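Local atomic coordinates of malate dehydrogenase (Pyrococcus horikoshii, PDB entry 1V9N), a protein that catalyses the NAD-dependent interconversion of (S)-malate and oxaloacetate, working as a homodimer of the LDH2/MDH2 oxidoreductase family. Residues A[152-157]-A[165-170]. Numbering follows the deposited sequence.
Sequences RPLVAP and LGTNPI. With NDP (NADPH dihydro-nicotinamide-adenine-dinucleotide phosphate), chain B.
A classic beta bulge pairs L154 and V155 with L165 inside the long loop between strands 144-149 and 170-174, which runs on to T167 and P169 at the nicotinamide of bound NADPH. One carbonyl serves two amides: L165 O accepts from L154 N at 2.8 Å and from V155 N at 2.7 Å, both nearly straight but tilted out of the carbonyl plane. The return bond, L165 N to V155 O, completes a single antiparallel hydrogen-bonded bridge. Beside it the two beta carbons meet, V155 CB against L165 CB at 4.0 Å. L165 turns CG anti to its carbonyl carbon (chi1 -53°), and the CD1 branch lies against CA and CB of P157, while the same leucine packs on Y246 and L250 of helix 242-258 and on I307 of the second subunit.

Beyond the bulge, T167 faces two ways. Its methyl CG2 rests against V155 CG2 at 4.0 Å and more loosely against L154 CD1. On the other branch, T167 OG1, set between the backbone nitrogen and the carbonyl carbon by a chi1 of 44°, lies 3.2 Å from NDP C5N. With an alanine here, both branches go, and a gap would probably open beside the methyls of L154 and V155, with C4N and C5N of the nicotinamide losing their hydroxyl neighbour. P169 adds its own ring to the pocket, with CD 3.6 Å from C4N, the carbon that carries the transferable hydride. The bulge thus pins two parts of one buried loop together next to residues that wall the nicotinamide site, an arrangement belonging to the NAD(P)H pocket of this LDH2/MDH2 dehydrogenase.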
ATOM      1  N   ARG A 152       4.732 -16.618  -6.490  1.00 26.74           N
ATOM      2  CA  ARG A 152       5.339 -17.056  -7.739  1.00 27.42           C
ATOM      3  C   ARG A 152       5.194 -15.946  -8.767  1.00 26.88           C
ATOM      4  O   ARG A 152       4.245 -15.165  -8.715  1.00 26.61           O
ATOM      5  CB  ARG A 152       4.640 -18.319  -8.253  1.00 29.27           C
ATOM      6  CG  ARG A 152       4.704 -19.491  -7.298  1.00 34.87           C
ATOM      7  CD  ARG A 152       4.091 -20.754  -7.900  1.00 40.03           C
ATOM      8  NE  ARG A 152       2.692 -20.568  -8.277  1.00 44.03           N
ATOM      9  CZ  ARG A 152       2.275 -20.284  -9.506  1.00 46.23           C
ATOM     10  NH1 ARG A 152       3.152 -20.157 -10.496  1.00 48.25           N
ATOM     11  NH2 ARG A 152       0.980 -20.122  -9.747  1.00 46.25           N
ATOM     12  N   PRO A 153       6.140 -15.850  -9.711  1.00 27.06           N
ATOM     13  CA  PRO A 153       6.051 -14.804 -10.736  1.00 27.29           C
ATOM     14  C   PRO A 153       4.846 -15.041 -11.646  1.00 27.54           C
ATOM     15  O   PRO A 153       4.718 -16.104 -12.258  1.00 27.19           O
ATOM     16  CB  PRO A 153       7.385 -14.930 -11.472  1.00 27.58           C
ATOM     17  CG  PRO A 153       7.719 -16.389 -11.324  1.00 27.75           C
ATOM     18  CD  PRO A 153       7.363 -16.655  -9.880  1.00 26.98           C
ATOM     19  N   LEU A 154       3.964 -14.050 -11.728  1.00 27.73           N
ATOM     20  CA  LEU A 154       2.758 -14.157 -12.542  1.00 27.53           C
ATOM     21  C   LEU A 154       2.392 -12.838 -13.212  1.00 28.44           C
ATOM     22  O   LEU A 154       1.574 -12.815 -14.130  1.00 29.23           O
ATOM     23  CB  LEU A 154       1.575 -14.598 -11.671  1.00 28.71           C
ATOM     24  CG  LEU A 154       1.525 -16.013 -11.087  1.00 28.76           C
ATOM     25  CD1 LEU A 154       0.789 -15.995  -9.756  1.00 30.27           C
ATOM     26  CD2 LEU A 154       0.843 -16.944 -12.068  1.00 28.97           C
ATOM     27  N   VAL A 155       3.001 -11.744 -12.759  1.00 27.69           N
ATOM     28  CA  VAL A 155       2.694 -10.419 -13.293  1.00 26.82           C
ATOM     29  C   VAL A 155       3.855  -9.801 -14.064  1.00 28.17           C
ATOM     30  O   VAL A 155       5.021 -10.012 -13.726  1.00 27.90           O
ATOM     31  CB  VAL A 155       2.280  -9.453 -12.147  1.00 26.88           C
ATOM     32  CG1 VAL A 155       1.775  -8.128 -12.718  1.00 24.37           C
ATOM     33  CG2 VAL A 155       1.214 -10.105 -11.285  1.00 24.65           C
ATOM     34  N   ALA A 156       3.527  -9.036 -15.102  1.00 27.47           N
ATOM     35  CA  ALA A 156       4.544  -8.386 -15.921  1.00 28.22           C
ATOM     36  C   ALA A 156       4.742  -6.932 -15.518  1.00 28.06           C
ATOM     37  O   ALA A 156       3.777  -6.185 -15.348  1.00 28.21           O
ATOM     38  CB  ALA A 156       4.160  -8.463 -17.398  1.00 29.47           C
ATOM     39  N   PRO A 157       6.001  -6.509 -15.361  1.00 27.45           N
ATOM     40  CA  PRO A 157       6.262  -5.121 -14.977  1.00 28.76           C
ATOM     41  C   PRO A 157       5.807  -4.188 -16.095  1.00 30.92           C
ATOM     42  O   PRO A 157       5.730  -4.594 -17.259  1.00 29.07           O
ATOM     43  CB  PRO A 157       7.774  -5.102 -14.775  1.00 27.18           C
ATOM     44  CG  PRO A 157       8.254  -6.111 -15.773  1.00 27.79           C
ATOM     45  CD  PRO A 157       7.261  -7.237 -15.592  1.00 27.24           C
ATOM     46  N   LEU A 165       6.853 -10.463 -11.622  1.00 27.26           N
ATOM     47  CA  LEU A 165       6.379 -10.004 -10.319  1.00 25.05           C
ATOM     48  C   LEU A 165       5.279 -10.912  -9.769  1.00 24.23           C
ATOM     49  O   LEU A 165       4.564 -11.571 -10.529  1.00 22.87           O
ATOM     50  CB  LEU A 165       5.840  -8.575 -10.435  1.00 25.47           C
ATOM     51  CG  LEU A 165       6.768  -7.536 -11.075  1.00 25.27           C
ATOM     52  CD1 LEU A 165       6.020  -6.225 -11.217  1.00 25.04           C
ATOM     53  CD2 LEU A 165       8.016  -7.355 -10.226  1.00 25.33           C
ATOM     54  N   GLY A 166       5.137 -10.934  -8.448  1.00 22.31           N
ATOM     55  CA  GLY A 166       4.103 -11.754  -7.843  1.00 21.74           C
ATOM     56  C   GLY A 166       2.811 -10.972  -7.692  1.00 21.26           C
ATOM     57  O   GLY A 166       2.800  -9.753  -7.855  1.00 22.18           O
ATOM     58  N   THR A 167       1.718 -11.665  -7.394  1.00 21.20           N
ATOM     59  CA  THR A 167       0.434 -11.005  -7.207  1.00 20.89           C
ATOM     60  C   THR A 167       0.419 -10.318  -5.838  1.00 20.09           C
ATOM     61  O   THR A 167      -0.534  -9.630  -5.467  1.00 19.78           O
ATOM     62  CB  THR A 167      -0.721 -12.009  -7.351  1.00 20.04           C
ATOM     63  OG1 THR A 167      -0.405 -13.218  -6.649  1.00 20.66           O
ATOM     64  CG2 THR A 167      -0.945 -12.330  -8.827  1.00 18.96           C
ATOM     65  N   ASN A 168       1.510 -10.531  -5.113  1.00 17.82           N
ATOM     66  CA  ASN A 168       1.792  -9.941  -3.806  1.00 18.69           C
ATOM     67  C   ASN A 168       0.687  -9.095  -3.187  1.00 17.65           C
ATOM     68  O   ASN A 168       0.631  -7.883  -3.382  1.00 19.06           O
ATOM     69  CB  ASN A 168       3.070  -9.119  -3.944  1.00 17.41           C
ATOM     70  CG  ASN A 168       4.192  -9.918  -4.575  1.00 16.73           C
ATOM     71  OD1 ASN A 168       4.075 -11.134  -4.742  1.00 18.84           O
ATOM     72  ND2 ASN A 168       5.285  -9.253  -4.918  1.00 14.15           N
ATOM     73  N   PRO A 169      -0.185  -9.727  -2.390  1.00 17.74           N
ATOM     74  CA  PRO A 169      -1.290  -9.014  -1.753  1.00 18.50           C
ATOM     75  C   PRO A 169      -0.896  -8.150  -0.563  1.00 19.07           C
ATOM     76  O   PRO A 169       0.193  -8.290   0.003  1.00 18.12           O
ATOM     77  CB  PRO A 169      -2.233 -10.147  -1.358  1.00 18.85           C
ATOM     78  CG  PRO A 169      -1.275 -11.218  -0.934  1.00 18.84           C
ATOM     79  CD  PRO A 169      -0.192 -11.154  -2.018  1.00 15.99           C
ATOM     80  N   ILE A 170      -1.804  -7.246  -0.210  1.00 17.86           N
ATOM     81  CA  ILE A 170      -1.647  -6.348   0.921  1.00 18.54           C
ATOM     82  C   ILE A 170      -2.953  -6.405   1.697  1.00 18.39           C
ATOM     83  O   ILE A 170      -4.030  -6.296   1.111  1.00 18.49           O
ATOM     84  CB  ILE A 170      -1.433  -4.889   0.486  1.00 21.37           C
ATOM     85  CG1 ILE A 170      -0.107  -4.752  -0.261  1.00 22.51           C
ATOM     86  CG2 ILE A 170      -1.481  -3.979   1.712  1.00 22.49           C
ATOM     87  CD1 ILE A 170       0.133  -3.362  -0.834  1.00 24.99           C
TER
HETATM   88  PA  NDP B 401     -11.001  -8.561  -4.347  1.00 27.15           P
HETATM   89  O1A NDP B 401     -11.927  -9.658  -4.194  1.00 29.38           O
HETATM   90  O2A NDP B 401     -10.971  -7.670  -5.559  1.00 28.04           O
HETATM   91  O5B NDP B 401     -11.152  -7.626  -3.008  1.00 28.10           O
HETATM   92  C5B NDP B 401     -10.343  -6.450  -2.818  1.00 26.61           C
HETATM   93  C4B NDP B 401     -10.754  -5.882  -1.447  1.00 25.06           C
HETATM   94  O4B NDP B 401     -11.763  -4.902  -1.748  1.00 26.29           O
HETATM   95  C3B NDP B 401     -11.366  -6.814  -0.438  1.00 25.38           C
HETATM   96  O3B NDP B 401     -10.882  -6.424   0.882  1.00 21.60           O
HETATM   97  C2B NDP B 401     -12.841  -6.644  -0.531  1.00 23.71           C
HETATM   98  O2B NDP B 401     -13.625  -6.976   0.628  1.00 23.34           O
HETATM   99  C1B NDP B 401     -12.930  -5.223  -0.994  1.00 25.55           C
HETATM  100  N9A NDP B 401     -14.072  -4.922  -1.900  1.00 29.54           N
HETATM  101  C8A NDP B 401     -14.638  -5.716  -2.937  1.00 29.06           C
HETATM  102  N7A NDP B 401     -15.627  -5.085  -3.528  1.00 30.72           N
HETATM  103  C5A NDP B 401     -15.742  -3.873  -2.910  1.00 30.65           C
HETATM  104  C6A NDP B 401     -16.592  -2.733  -3.071  1.00 31.23           C
HETATM  105  N6A NDP B 401     -17.537  -2.728  -4.018  1.00 31.29           N
HETATM  106  N1A NDP B 401     -16.434  -1.637  -2.251  1.00 30.98           N
HETATM  107  C2A NDP B 401     -15.465  -1.630  -1.279  1.00 29.37           C
HETATM  108  N3A NDP B 401     -14.613  -2.651  -1.052  1.00 28.90           N
HETATM  109  C4A NDP B 401     -14.802  -3.754  -1.907  1.00 30.06           C
HETATM  110  O3  NDP B 401      -9.504  -8.975  -4.110  1.00 29.05           O
HETATM  111  PN  NDP B 401      -8.406  -9.904  -4.780  1.00 28.90           P
HETATM  112  O1N NDP B 401      -7.316  -9.005  -5.148  1.00 27.75           O
HETATM  113  O2N NDP B 401      -9.167 -10.575  -5.888  1.00 31.25           O
HETATM  114  O5D NDP B 401      -8.058 -10.881  -3.573  1.00 27.80           O
HETATM  115  C5D NDP B 401      -7.921 -12.320  -3.739  1.00 29.72           C
HETATM  116  C4D NDP B 401      -7.566 -13.003  -2.363  1.00 28.48           C
HETATM  117  O4D NDP B 401      -6.429 -13.814  -2.599  1.00 29.86           O
HETATM  118  C3D NDP B 401      -7.166 -12.069  -1.194  1.00 27.84           C
HETATM  119  O3D NDP B 401      -7.789 -12.562  -0.000  1.00 27.28           O
HETATM  120  C2D NDP B 401      -5.648 -12.096  -1.152  1.00 27.69           C
HETATM  121  O2D NDP B 401      -5.160 -11.845   0.149  1.00 24.57           O
HETATM  122  C1D NDP B 401      -5.362 -13.521  -1.695  1.00 27.73           C
HETATM  123  N1N NDP B 401      -4.070 -13.647  -2.423  1.00 25.33           N
HETATM  124  C2N NDP B 401      -3.090 -14.489  -1.828  1.00 24.99           C
HETATM  125  C3N NDP B 401      -1.827 -14.627  -2.539  1.00 25.12           C
HETATM  126  C7N NDP B 401      -0.779 -15.489  -1.983  1.00 24.05           C
HETATM  127  O7N NDP B 401       0.317 -15.662  -2.532  1.00 24.91           O
HETATM  128  N7N NDP B 401      -0.979 -16.146  -0.809  1.00 24.05           N
HETATM  129  C4N NDP B 401      -1.660 -13.923  -3.770  1.00 27.27           C
HETATM  130  C5N NDP B 401      -2.630 -13.101  -4.329  1.00 26.71           C
HETATM  131  C6N NDP B 401      -3.845 -12.963  -3.660  1.00 26.04           C
HETATM  132  P2B NDP B 401     -14.426  -8.290   0.845  1.00 26.07           P
HETATM  133  O1X NDP B 401     -15.675  -7.795   1.445  1.00 25.43           O
HETATM  134  O2X NDP B 401     -13.685  -9.188   1.783  1.00 24.13           O
HETATM  135  O3X NDP B 401     -14.665  -8.977  -0.496  1.00 24.43           O